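Side-chain contacts in Two-component system sensor histidine kinase (Bacteroides thetaiotaomicron, PDB 3OTT), which probably senses saccharides with this extracellular beta-propeller and beta-sandwich part of a membrane histidine kinase that is thought to regulate transcription: residues Asn61-Tyr66 / Gly83-Asn88; Asn73-Met78 / Arg93-Glu98. All coordinates share one frame; numbering follows the deposited sequence.

Contact 1: residues Asn61-Tyr66 / Gly83-Asn88; sequences NNTRIY and GILVYN
Thr63 and Leu85 reach toward each other tip to tip, with Thr63 CG2 lying 4.2 Å from Leu85 CD2. Leu85 sets its CG anti to the backbone N (chi1 -170°), which carries the isobutyl group off strand 84-88 and against the loop 61-66. One methyl does all the touching: besides Thr63, Leu85 CD2 lies 4.0 Å from Asn61 CA and 4.3 Å from Ile65 CD1. Ile65 arrives differently, since only the far end of its side chain, CD1, bends in to the leucine methyl. Asn61 offers its backbone carbon and CB, while its amide is held within the loop and its surroundings, OD1 by the backbone N of Thr56 and ND2 by Glu59. Tyr94 of the next strand touches both Asn61 and Leu85. The loop leads from strand 51-53 into strand 67-71, passing from one four-stranded antiparallel sheet of the beta-propeller to the next, and on its way touches Leu85 of the third strand of the sheet it enters. Every approach across the contact is carbon to carbon, at 4.0 Å or more, and 123 Å² is buried in all, consistent with loose apolar packing in which shape rather than directed polar bonds fits loop to strand.

Contact 2: residues Asn73-Met78 / Arg93-Glu98; sequences NTYLYM and RYEQPE
Glu95 OE1 meets the Tyr75 ring at its edge, near the ring plane, 3.4 Å from Tyr75 CE1, an edge contact of an oxygen with the C-H side of the ring. The two side chains cross at about a right angle, and the ring and carboxylate planes are 66° apart, so the carboxylate is well tilted from the ring it approaches. On the other side of the sheet, Met78 CE comes to the edge of the Tyr94 ring, 4.1 Å from Tyr94 CE1; the methionine chain bends at its last torsion (chi3 -78°), turning the methyl toward that edge. A third touch brings the hydroxyl end of Tyr77 to the proline ring, with Tyr77 OH 4.2 Å from Pro97 CG.

These pairs span strand 84-88. In this four-stranded antiparallel sheet of the beta-propeller, strand 75-79 is second and strand 93-94 fourth, and the nearest CA atoms, those of Tyr75 and Glu95, are 8.8 Å apart, so the segments meet through side chains reaching past the third: Val86 lies against Tyr75 and Tyr77 on one face, while Tyr87 lies against Met78 on the other. A classic beta bulge sets Thr74 and Tyr75 together opposite Ile71 of the first strand.

Further out, Glu95 OE1 accepts a hydrogen bond from Asn88 ND2, which helps fix the carboxylate beside the tyrosine edge. One face of the Tyr75 ring has Thr74 CG2 3.5 Å above its plane, toward the rim, and the Tyr75 hydroxyl is hydrogen-bonded to His372 of the second subunit. Tyr94 is placed by its hydroxyl on the backbone O of His54 and by the ring of Tyr87, whose plane is turned about 50° from its own. Leu43 of the preceding sheet packs on both Met78 and Tyr94.

Both contacts reach the same four-stranded sheet, their centres about 9 Å apart. Strand 84-88, a partner in contact 1, is the strand that contact 2 straddles. It has a probable backbone bond on one side, Tyr87 O to Leu76 N at 2.7 Å, and a probable side-chain-to-backbone bond on the other, Gln96 OE1 to Val86 N at 2.8 Å. Both contacts are largely buried, contact 1 with three of four touching residues and contact 2 with four of six. Contact 1 joins the incoming loop to the sheet through saturated carbons alone, the asparagine giving only CA and CB. Contact 2 mixes apolar and aromatic packing with a carboxylate set at a ring edge, on the part of the sheet that meets the second subunit.

Contact 1: residues Asn61-Tyr66 / Gly83-Asn88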
ATOM      1  N   ASN B  61       1.909  39.944  -5.602  1.00 22.37           N
ATOM      2  CA  ASN B  61       2.459  38.609  -6.019  1.00 19.69           C
ATOM      3  C   ASN B  61       3.872  38.612  -6.635  1.00 18.82           C
ATOM      4  O   ASN B  61       4.453  37.562  -6.836  1.00 15.74           O
ATOM      5  CB  ASN B  61       1.513  37.884  -6.994  1.00 18.79           C
ATOM      6  CG  ASN B  61       1.089  38.761  -8.117  1.00 20.32           C
ATOM      7  OD1 ASN B  61       1.917  39.351  -8.836  1.00 19.17           O
ATOM      8  ND2 ASN B  61      -0.211  38.931  -8.242  1.00 21.64           N
ATOM      9  N   ASN B  62       4.362  39.807  -6.967  1.00 19.78           N
ATOM     10  CA  ASN B  62       5.699  40.070  -7.495  1.00 20.43           C
ATOM     11  C   ASN B  62       6.602  40.260  -6.281  1.00 20.74           C
ATOM     12  O   ASN B  62       6.891  41.384  -5.908  1.00 21.20           O
ATOM     13  CB  ASN B  62       5.644  41.387  -8.263  1.00 20.88           C
ATOM     14  CG  ASN B  62       6.957  41.762  -8.981  1.00 24.81           C
ATOM     15  OD1 ASN B  62       7.094  42.913  -9.394  1.00 29.42           O
ATOM     16  ND2 ASN B  62       7.883  40.804  -9.190  1.00 22.88           N
ATOM     17  N   THR B  63       7.008  39.164  -5.640  1.00 18.90           N
ATOM     18  CA  THR B  63       7.662  39.253  -4.356  1.00 17.74           C
ATOM     19  C   THR B  63       8.503  38.021  -4.182  1.00 16.84           C
ATOM     20  O   THR B  63       8.335  37.037  -4.906  1.00 16.98           O
ATOM     21  CB  THR B  63       6.617  39.435  -3.204  1.00 18.20           C
ATOM     22  OG1 THR B  63       7.267  39.783  -1.993  1.00 19.59           O
ATOM     23  CG2 THR B  63       5.719  38.188  -2.985  1.00 16.01           C
ATOM     24  N   ARG B  64       9.444  38.051  -3.261  1.00 15.36           N
ATOM     25  CA  ARG B  64      10.347  36.931  -3.113  0.50 14.82           C
ATOM     26  C   ARG B  64       9.646  35.778  -2.388  1.00 14.67           C
ATOM     27  O   ARG B  64       8.968  35.984  -1.388  1.00 14.38           O
ATOM     28  CB  ARG B  64      11.642  37.355  -2.402  0.50 14.72           C
ATOM     29  CG  ARG B  64      12.623  36.212  -2.120  0.50 17.46           C
ATOM     30  CD  ARG B  64      13.930  36.681  -1.418  0.50 23.09           C
ATOM     31  NE  ARG B  64      15.111  36.033  -1.999  0.50 24.00           N
ATOM     32  CZ  ARG B  64      16.240  36.676  -2.328  0.50 24.41           C
ATOM     33  NH1 ARG B  64      16.406  37.993  -2.079  0.50 22.30           N
ATOM     34  NH2 ARG B  64      17.220  35.996  -2.878  0.50 18.73           N
ATOM     35  N   ILE B  65       9.847  34.567  -2.891  1.00 14.06           N
ATOM     36  CA  ILE B  65       9.292  33.383  -2.313  1.00 14.35           C
ATOM     37  C   ILE B  65      10.406  32.644  -1.551  1.00 15.48           C
ATOM     38  O   ILE B  65      11.488  32.432  -2.096  1.00 15.56           O
ATOM     39  CB  ILE B  65       8.812  32.427  -3.432  1.00 13.72           C
ATOM     40  CG1 ILE B  65       7.946  33.159  -4.476  1.00 15.96           C
ATOM     41  CG2 ILE B  65       8.054  31.171  -2.866  1.00 10.74           C
ATOM     42  CD1 ILE B  65       6.670  33.695  -3.916  1.00 14.20           C
ATOM     43  N   TYR B  66      10.154  32.209  -0.322  1.00 14.99           N
ATOM     44  CA  TYR B  66      11.238  31.530   0.424  1.00 14.55           C
ATOM     45  C   TYR B  66      11.071  30.038   0.517  1.00 15.03           C
ATOM     46  O   TYR B  66      12.046  29.326   0.760  1.00 16.02           O
ATOM     47  CB  TYR B  66      11.361  32.123   1.816  1.00 14.02           C
ATOM     48  CG  TYR B  66      11.750  33.586   1.786  1.00 12.25           C
ATOM     49  CD1 TYR B  66      13.108  33.971   1.802  1.00 10.96           C
ATOM     50  CD2 TYR B  66      10.749  34.592   1.783  1.00 13.05           C
ATOM     51  CE1 TYR B  66      13.485  35.331   1.783  1.00 14.05           C
ATOM     52  CE2 TYR B  66      11.115  36.007   1.742  1.00 16.74           C
ATOM     53  CZ  TYR B  66      12.485  36.341   1.732  1.00 16.44           C
ATOM     54  OH  TYR B  66      12.849  37.655   1.734  1.00 20.32           O
ATOM     55  N   GLY B  83       3.991  37.204   4.363  1.00 22.31           N
ATOM     56  CA  GLY B  83       3.364  36.132   5.082  1.00 21.15           C
ATOM     57  C   GLY B  83       3.306  34.916   4.216  1.00 19.25           C
ATOM     58  O   GLY B  83       4.313  34.227   3.987  1.00 18.42           O
ATOM     59  N   ILE B  84       2.108  34.645   3.762  1.00 18.99           N
ATOM     60  CA  ILE B  84       1.866  33.502   2.944  1.00 18.80           C
ATOM     61  C   ILE B  84       1.031  33.914   1.788  1.00 18.82           C
ATOM     62  O   ILE B  84      -0.029  34.457   1.943  1.00 19.48           O
ATOM     63  CB  ILE B  84       1.177  32.386   3.720  1.00 20.01           C
ATOM     64  CG1 ILE B  84       2.156  31.836   4.754  1.00 16.07           C
ATOM     65  CG2 ILE B  84       0.648  31.307   2.754  1.00 18.84           C
ATOM     66  CD1 ILE B  84       1.688  30.642   5.462  1.00 23.37           C
ATOM     67  N   LEU B  85       1.546  33.638   0.611  1.00 17.23           N
ATOM     68  CA  LEU B  85       0.867  33.921  -0.605  1.00 16.96           C
ATOM     69  C   LEU B  85       0.258  32.604  -1.072  1.00 16.91           C
ATOM     70  O   LEU B  85       0.956  31.583  -1.150  1.00 18.20           O
ATOM     71  CB  LEU B  85       1.918  34.429  -1.567  1.00 16.55           C
ATOM     72  CG  LEU B  85       1.446  35.030  -2.870  1.00 21.45           C
ATOM     73  CD1 LEU B  85       0.506  36.271  -2.643  1.00 17.03           C
ATOM     74  CD2 LEU B  85       2.739  35.349  -3.683  1.00 17.75           C
ATOM     75  N   VAL B  86      -1.054  32.590  -1.285  1.00 16.18           N
ATOM     76  CA  VAL B  86      -1.740  31.394  -1.681  1.00 15.57           C
ATOM     77  C   VAL B  86      -2.170  31.397  -3.176  1.00 16.53           C
ATOM     78  O   VAL B  86      -2.988  32.232  -3.612  1.00 19.42           O
ATOM     79  CB  VAL B  86      -2.923  31.124  -0.758  1.00 14.99           C
ATOM     80  CG1 VAL B  86      -3.727  29.939  -1.250  1.00 13.93           C
ATOM     81  CG2 VAL B  86      -2.417  30.886   0.673  1.00 11.93           C
ATOM     82  N   TYR B  87      -1.676  30.436  -3.943  1.00 15.28           N
ATOM     83  CA  TYR B  87      -1.962  30.435  -5.357  1.00 14.96           C
ATOM     84  C   TYR B  87      -2.770  29.195  -5.728  1.00 14.71           C
ATOM     85  O   TYR B  87      -2.353  28.053  -5.483  1.00 13.31           O
ATOM     86  CB  TYR B  87      -0.643  30.551  -6.174  1.00 13.92           C
ATOM     87  CG  TYR B  87      -0.825  30.486  -7.680  1.00 13.33           C
ATOM     88  CD1 TYR B  87      -1.401  31.571  -8.402  1.00 18.43           C
ATOM     89  CD2 TYR B  87      -0.419  29.384  -8.385  1.00 15.26           C
ATOM     90  CE1 TYR B  87      -1.580  31.512  -9.797  1.00 16.16           C
ATOM     91  CE2 TYR B  87      -0.558  29.313  -9.800  1.00 16.92           C
ATOM     92  CZ  TYR B  87      -1.139  30.374 -10.474  1.00 17.55           C
ATOM     93  OH  TYR B  87      -1.266  30.285 -11.823  1.00 21.42           O
ATOM     94  N   ASN B  88      -3.952  29.412  -6.276  1.00 14.79           N
ATOM     95  CA  ASN B  88      -4.741  28.273  -6.786  1.00 14.94           C
ATOM     96  C   ASN B  88      -4.261  27.924  -8.187  1.00 14.15           C
ATOM     97  O   ASN B  88      -4.563  28.614  -9.110  1.00 14.53           O
ATOM     98  CB  ASN B  88      -6.261  28.565  -6.733  1.00 15.18           C
ATOM     99  CG  ASN B  88      -7.117  27.377  -7.180  1.00 16.01           C
ATOM    100  OD1 ASN B  88      -6.647  26.505  -7.901  1.00 15.94           O
ATOM    101  ND2 ASN B  88      -8.395  27.350  -6.752  1.00 16.02           N
TER

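Contact 2: residues Asn73-Met78 / Arg93-Glu98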
ATOM      1  N   ASN B  73      -4.217  19.481  -3.013  1.00 17.85           N
ATOM      2  CA  ASN B  73      -4.054  19.120  -4.424  1.00 18.92           C
ATOM      3  C   ASN B  73      -4.533  20.279  -5.329  1.00 19.33           C
ATOM      4  O   ASN B  73      -5.025  20.053  -6.443  1.00 19.67           O
ATOM      5  CB  ASN B  73      -4.897  17.875  -4.710  1.00 19.59           C
ATOM      6  CG  ASN B  73      -4.412  17.081  -5.930  1.00 22.44           C
ATOM      7  OD1 ASN B  73      -3.254  17.160  -6.354  1.00 24.17           O
ATOM      8  ND2 ASN B  73      -5.320  16.301  -6.500  1.00 25.06           N
ATOM      9  N   THR B  74      -4.480  21.516  -4.822  1.00 17.63           N
ATOM     10  CA  THR B  74      -4.899  22.624  -5.633  1.00 16.47           C
ATOM     11  C   THR B  74      -4.222  23.946  -5.324  1.00 17.01           C
ATOM     12  O   THR B  74      -4.283  24.844  -6.158  1.00 17.35           O
ATOM     13  CB  THR B  74      -6.448  22.796  -5.701  1.00 17.20           C
ATOM     14  OG1 THR B  74      -6.760  23.729  -6.737  1.00 18.62           O
ATOM     15  CG2 THR B  74      -7.061  23.318  -4.384  1.00 13.01           C
ATOM     16  N   TYR B  75      -3.602  24.099  -4.145  1.00 16.81           N
ATOM     17  CA  TYR B  75      -2.953  25.400  -3.809  1.00 16.82           C
ATOM     18  C   TYR B  75      -1.439  25.314  -3.691  1.00 17.08           C
ATOM     19  O   TYR B  75      -0.883  24.303  -3.294  1.00 19.96           O
ATOM     20  CB  TYR B  75      -3.484  26.013  -2.493  1.00 16.64           C
ATOM     21  CG  TYR B  75      -4.992  26.106  -2.373  1.00 16.69           C
ATOM     22  CD1 TYR B  75      -5.724  27.101  -3.062  1.00 17.12           C
ATOM     23  CD2 TYR B  75      -5.693  25.224  -1.558  1.00 17.65           C
ATOM     24  CE1 TYR B  75      -7.119  27.158  -2.967  1.00 15.60           C
ATOM     25  CE2 TYR B  75      -7.101  25.266  -1.470  1.00 16.51           C
ATOM     26  CZ  TYR B  75      -7.791  26.225  -2.164  1.00 17.03           C
ATOM     27  OH  TYR B  75      -9.164  26.236  -1.987  1.00 20.81           O
ATOM     28  N   LEU B  76      -0.763  26.380  -4.016  1.00 16.51           N
ATOM     29  CA  LEU B  76       0.634  26.525  -3.641  1.00 17.85           C
ATOM     30  C   LEU B  76       0.627  27.558  -2.529  1.00 16.80           C
ATOM     31  O   LEU B  76       0.203  28.699  -2.793  1.00 17.93           O
ATOM     32  CB  LEU B  76       1.501  27.018  -4.823  1.00 16.85           C
ATOM     33  CG  LEU B  76       2.034  26.045  -5.884  1.00 21.46           C
ATOM     34  CD1 LEU B  76       1.182  24.828  -6.103  1.00 20.23           C
ATOM     35  CD2 LEU B  76       2.211  26.755  -7.212  1.00 23.59           C
ATOM     36  N   TYR B  77       0.956  27.132  -1.303  1.00 15.18           N
ATOM     37  CA  TYR B  77       1.183  28.019  -0.162  1.00 16.18           C
ATOM     38  C   TYR B  77       2.658  28.364  -0.194  1.00 15.55           C
ATOM     39  O   TYR B  77       3.520  27.476  -0.138  1.00 16.12           O
ATOM     40  CB  TYR B  77       0.844  27.315   1.210  1.00 16.10           C
ATOM     41  CG  TYR B  77      -0.619  27.345   1.610  1.00 15.59           C
ATOM     42  CD1 TYR B  77      -1.628  27.106   0.665  1.00 17.56           C
ATOM     43  CD2 TYR B  77      -0.989  27.587   2.929  1.00 14.76           C
ATOM     44  CE1 TYR B  77      -2.996  27.159   1.021  1.00 18.82           C
ATOM     45  CE2 TYR B  77      -2.325  27.608   3.336  1.00 17.72           C
ATOM     46  CZ  TYR B  77      -3.340  27.409   2.374  1.00 23.60           C
ATOM     47  OH  TYR B  77      -4.679  27.456   2.764  1.00 23.58           O
ATOM     48  N   MET B  78       2.966  29.641  -0.251  1.00 16.16           N
ATOM     49  CA  MET B  78       4.344  30.086  -0.433  1.00 16.45           C
ATOM     50  C   MET B  78       4.719  31.136   0.611  1.00 15.78           C
ATOM     51  O   MET B  78       3.962  32.092   0.822  1.00 15.88           O
ATOM     52  CB  MET B  78       4.476  30.683  -1.845  1.00 16.51           C
ATOM     53  CG  MET B  78       4.096  29.646  -2.958  1.00 18.32           C
ATOM     54  SD  MET B  78       4.198  30.495  -4.524  1.00 24.10           S
ATOM     55  CE  MET B  78       2.672  31.459  -4.568  1.00 18.77           C
ATOM     56  N   ARG B  93      -5.566  31.691 -10.039  1.00 19.29           N
ATOM     57  CA  ARG B  93      -5.940  32.872  -9.290  1.00 19.33           C
ATOM     58  C   ARG B  93      -5.256  32.840  -7.904  1.00 18.55           C
ATOM     59  O   ARG B  93      -5.203  31.753  -7.284  1.00 17.90           O
ATOM     60  CB  ARG B  93      -7.463  32.862  -8.997  1.00 18.82           C
ATOM     61  CG  ARG B  93      -8.357  32.530 -10.190  1.00 27.10           C
ATOM     62  CD  ARG B  93      -8.960  33.725 -10.968  1.00 33.30           C
ATOM     63  NE  ARG B  93      -8.140  34.937 -11.055  1.00 36.15           N
ATOM     64  CZ  ARG B  93      -8.535  36.155 -10.641  1.00 41.87           C
ATOM     65  NH1 ARG B  93      -9.732  36.345 -10.076  1.00 42.42           N
ATOM     66  NH2 ARG B  93      -7.718  37.202 -10.763  1.00 40.04           N
ATOM     67  N   TYR B  94      -4.824  33.997  -7.403  1.00 17.01           N
ATOM     68  CA  TYR B  94      -4.392  34.133  -6.003  1.00 20.11           C
ATOM     69  C   TYR B  94      -5.655  34.181  -5.165  1.00 22.35           C
ATOM     70  O   TYR B  94      -6.569  34.892  -5.515  1.00 23.16           O
ATOM     71  CB  TYR B  94      -3.508  35.392  -5.785  1.00 18.13           C
ATOM     72  CG  TYR B  94      -2.155  35.149  -6.380  1.00 15.51           C
ATOM     73  CD1 TYR B  94      -1.195  34.493  -5.657  1.00 12.12           C
ATOM     74  CD2 TYR B  94      -1.871  35.484  -7.708  1.00 10.72           C
ATOM     75  CE1 TYR B  94       0.068  34.205  -6.202  1.00 14.34           C
ATOM     76  CE2 TYR B  94      -0.638  35.197  -8.275  1.00 14.68           C
ATOM     77  CZ  TYR B  94       0.341  34.538  -7.511  1.00 14.80           C
ATOM     78  OH  TYR B  94       1.596  34.252  -8.010  1.00 11.30           O
ATOM     79  N   GLU B  95      -5.715  33.374  -4.113  1.00 24.56           N
ATOM     80  CA  GLU B  95      -6.934  33.180  -3.363  1.00 28.51           C
ATOM     81  C   GLU B  95      -6.624  33.257  -1.930  1.00 30.19           C
ATOM     82  O   GLU B  95      -6.423  32.188  -1.350  1.00 31.19           O
ATOM     83  CB  GLU B  95      -7.539  31.771  -3.639  1.00 28.64           C
ATOM     84  CG  GLU B  95      -8.609  31.847  -4.760  1.00 33.27           C
ATOM     85  CD  GLU B  95      -9.173  30.502  -5.227  1.00 38.62           C
ATOM     86  OE1 GLU B  95      -9.070  29.522  -4.457  1.00 38.78           O
ATOM     87  OE2 GLU B  95      -9.755  30.453  -6.363  1.00 39.45           O
ATOM     88  N   GLN B  96      -6.549  34.460  -1.342  1.00 31.87           N
ATOM     89  CA  GLN B  96      -6.211  34.572   0.105  1.00 33.79           C
ATOM     90  C   GLN B  96      -7.307  34.157   1.090  1.00 34.26           C
ATOM     91  O   GLN B  96      -8.404  34.731   1.095  1.00 34.79           O
ATOM     92  CB  GLN B  96      -5.720  35.974   0.564  1.00 34.23           C
ATOM     93  CG  GLN B  96      -4.291  36.434   0.150  1.00 35.73           C
ATOM     94  CD  GLN B  96      -3.112  35.446   0.494  1.00 34.68           C
ATOM     95  OE1 GLN B  96      -2.511  34.832  -0.426  1.00 36.06           O
ATOM     96  NE2 GLN B  96      -2.767  35.332   1.789  1.00 28.46           N
ATOM     97  N   PRO B  97      -6.955  33.237   2.009  1.00 34.73           N
ATOM     98  CA  PRO B  97      -7.686  32.952   3.260  1.00 35.23           C
ATOM     99  C   PRO B  97      -8.017  34.220   4.046  1.00 36.22           C
ATOM    100  O   PRO B  97      -7.355  35.218   3.886  1.00 36.21           O
ATOM    101  CB  PRO B  97      -6.670  32.121   4.070  1.00 35.80           C
ATOM    102  CG  PRO B  97      -5.798  31.446   3.057  1.00 33.94           C
ATOM    103  CD  PRO B  97      -5.658  32.522   1.959  1.00 34.25           C
ATOM    104  N   GLU B  98      -9.046  34.192   4.888  1.00 37.87           N
ATOM    105  CA  GLU B  98      -9.310  35.329   5.727  1.00 39.06           C
ATOM    106  C   GLU B  98      -8.209  35.494   6.804  1.00 37.89           C
ATOM    107  O   GLU B  98      -8.077  36.565   7.372  1.00 38.73           O
ATOM    108  CB  GLU B  98     -10.744  35.309   6.317  1.00 40.78           C
ATOM    109  CG  GLU B  98     -11.755  36.258   5.540  1.00 46.77           C
ATOM    110  CD  GLU B  98     -13.067  36.670   6.328  1.00 54.61           C
ATOM    111  OE1 GLU B  98     -13.724  35.821   7.007  1.00 57.42           O
ATOM    112  OE2 GLU B  98     -13.455  37.868   6.240  1.00 57.02           O
TER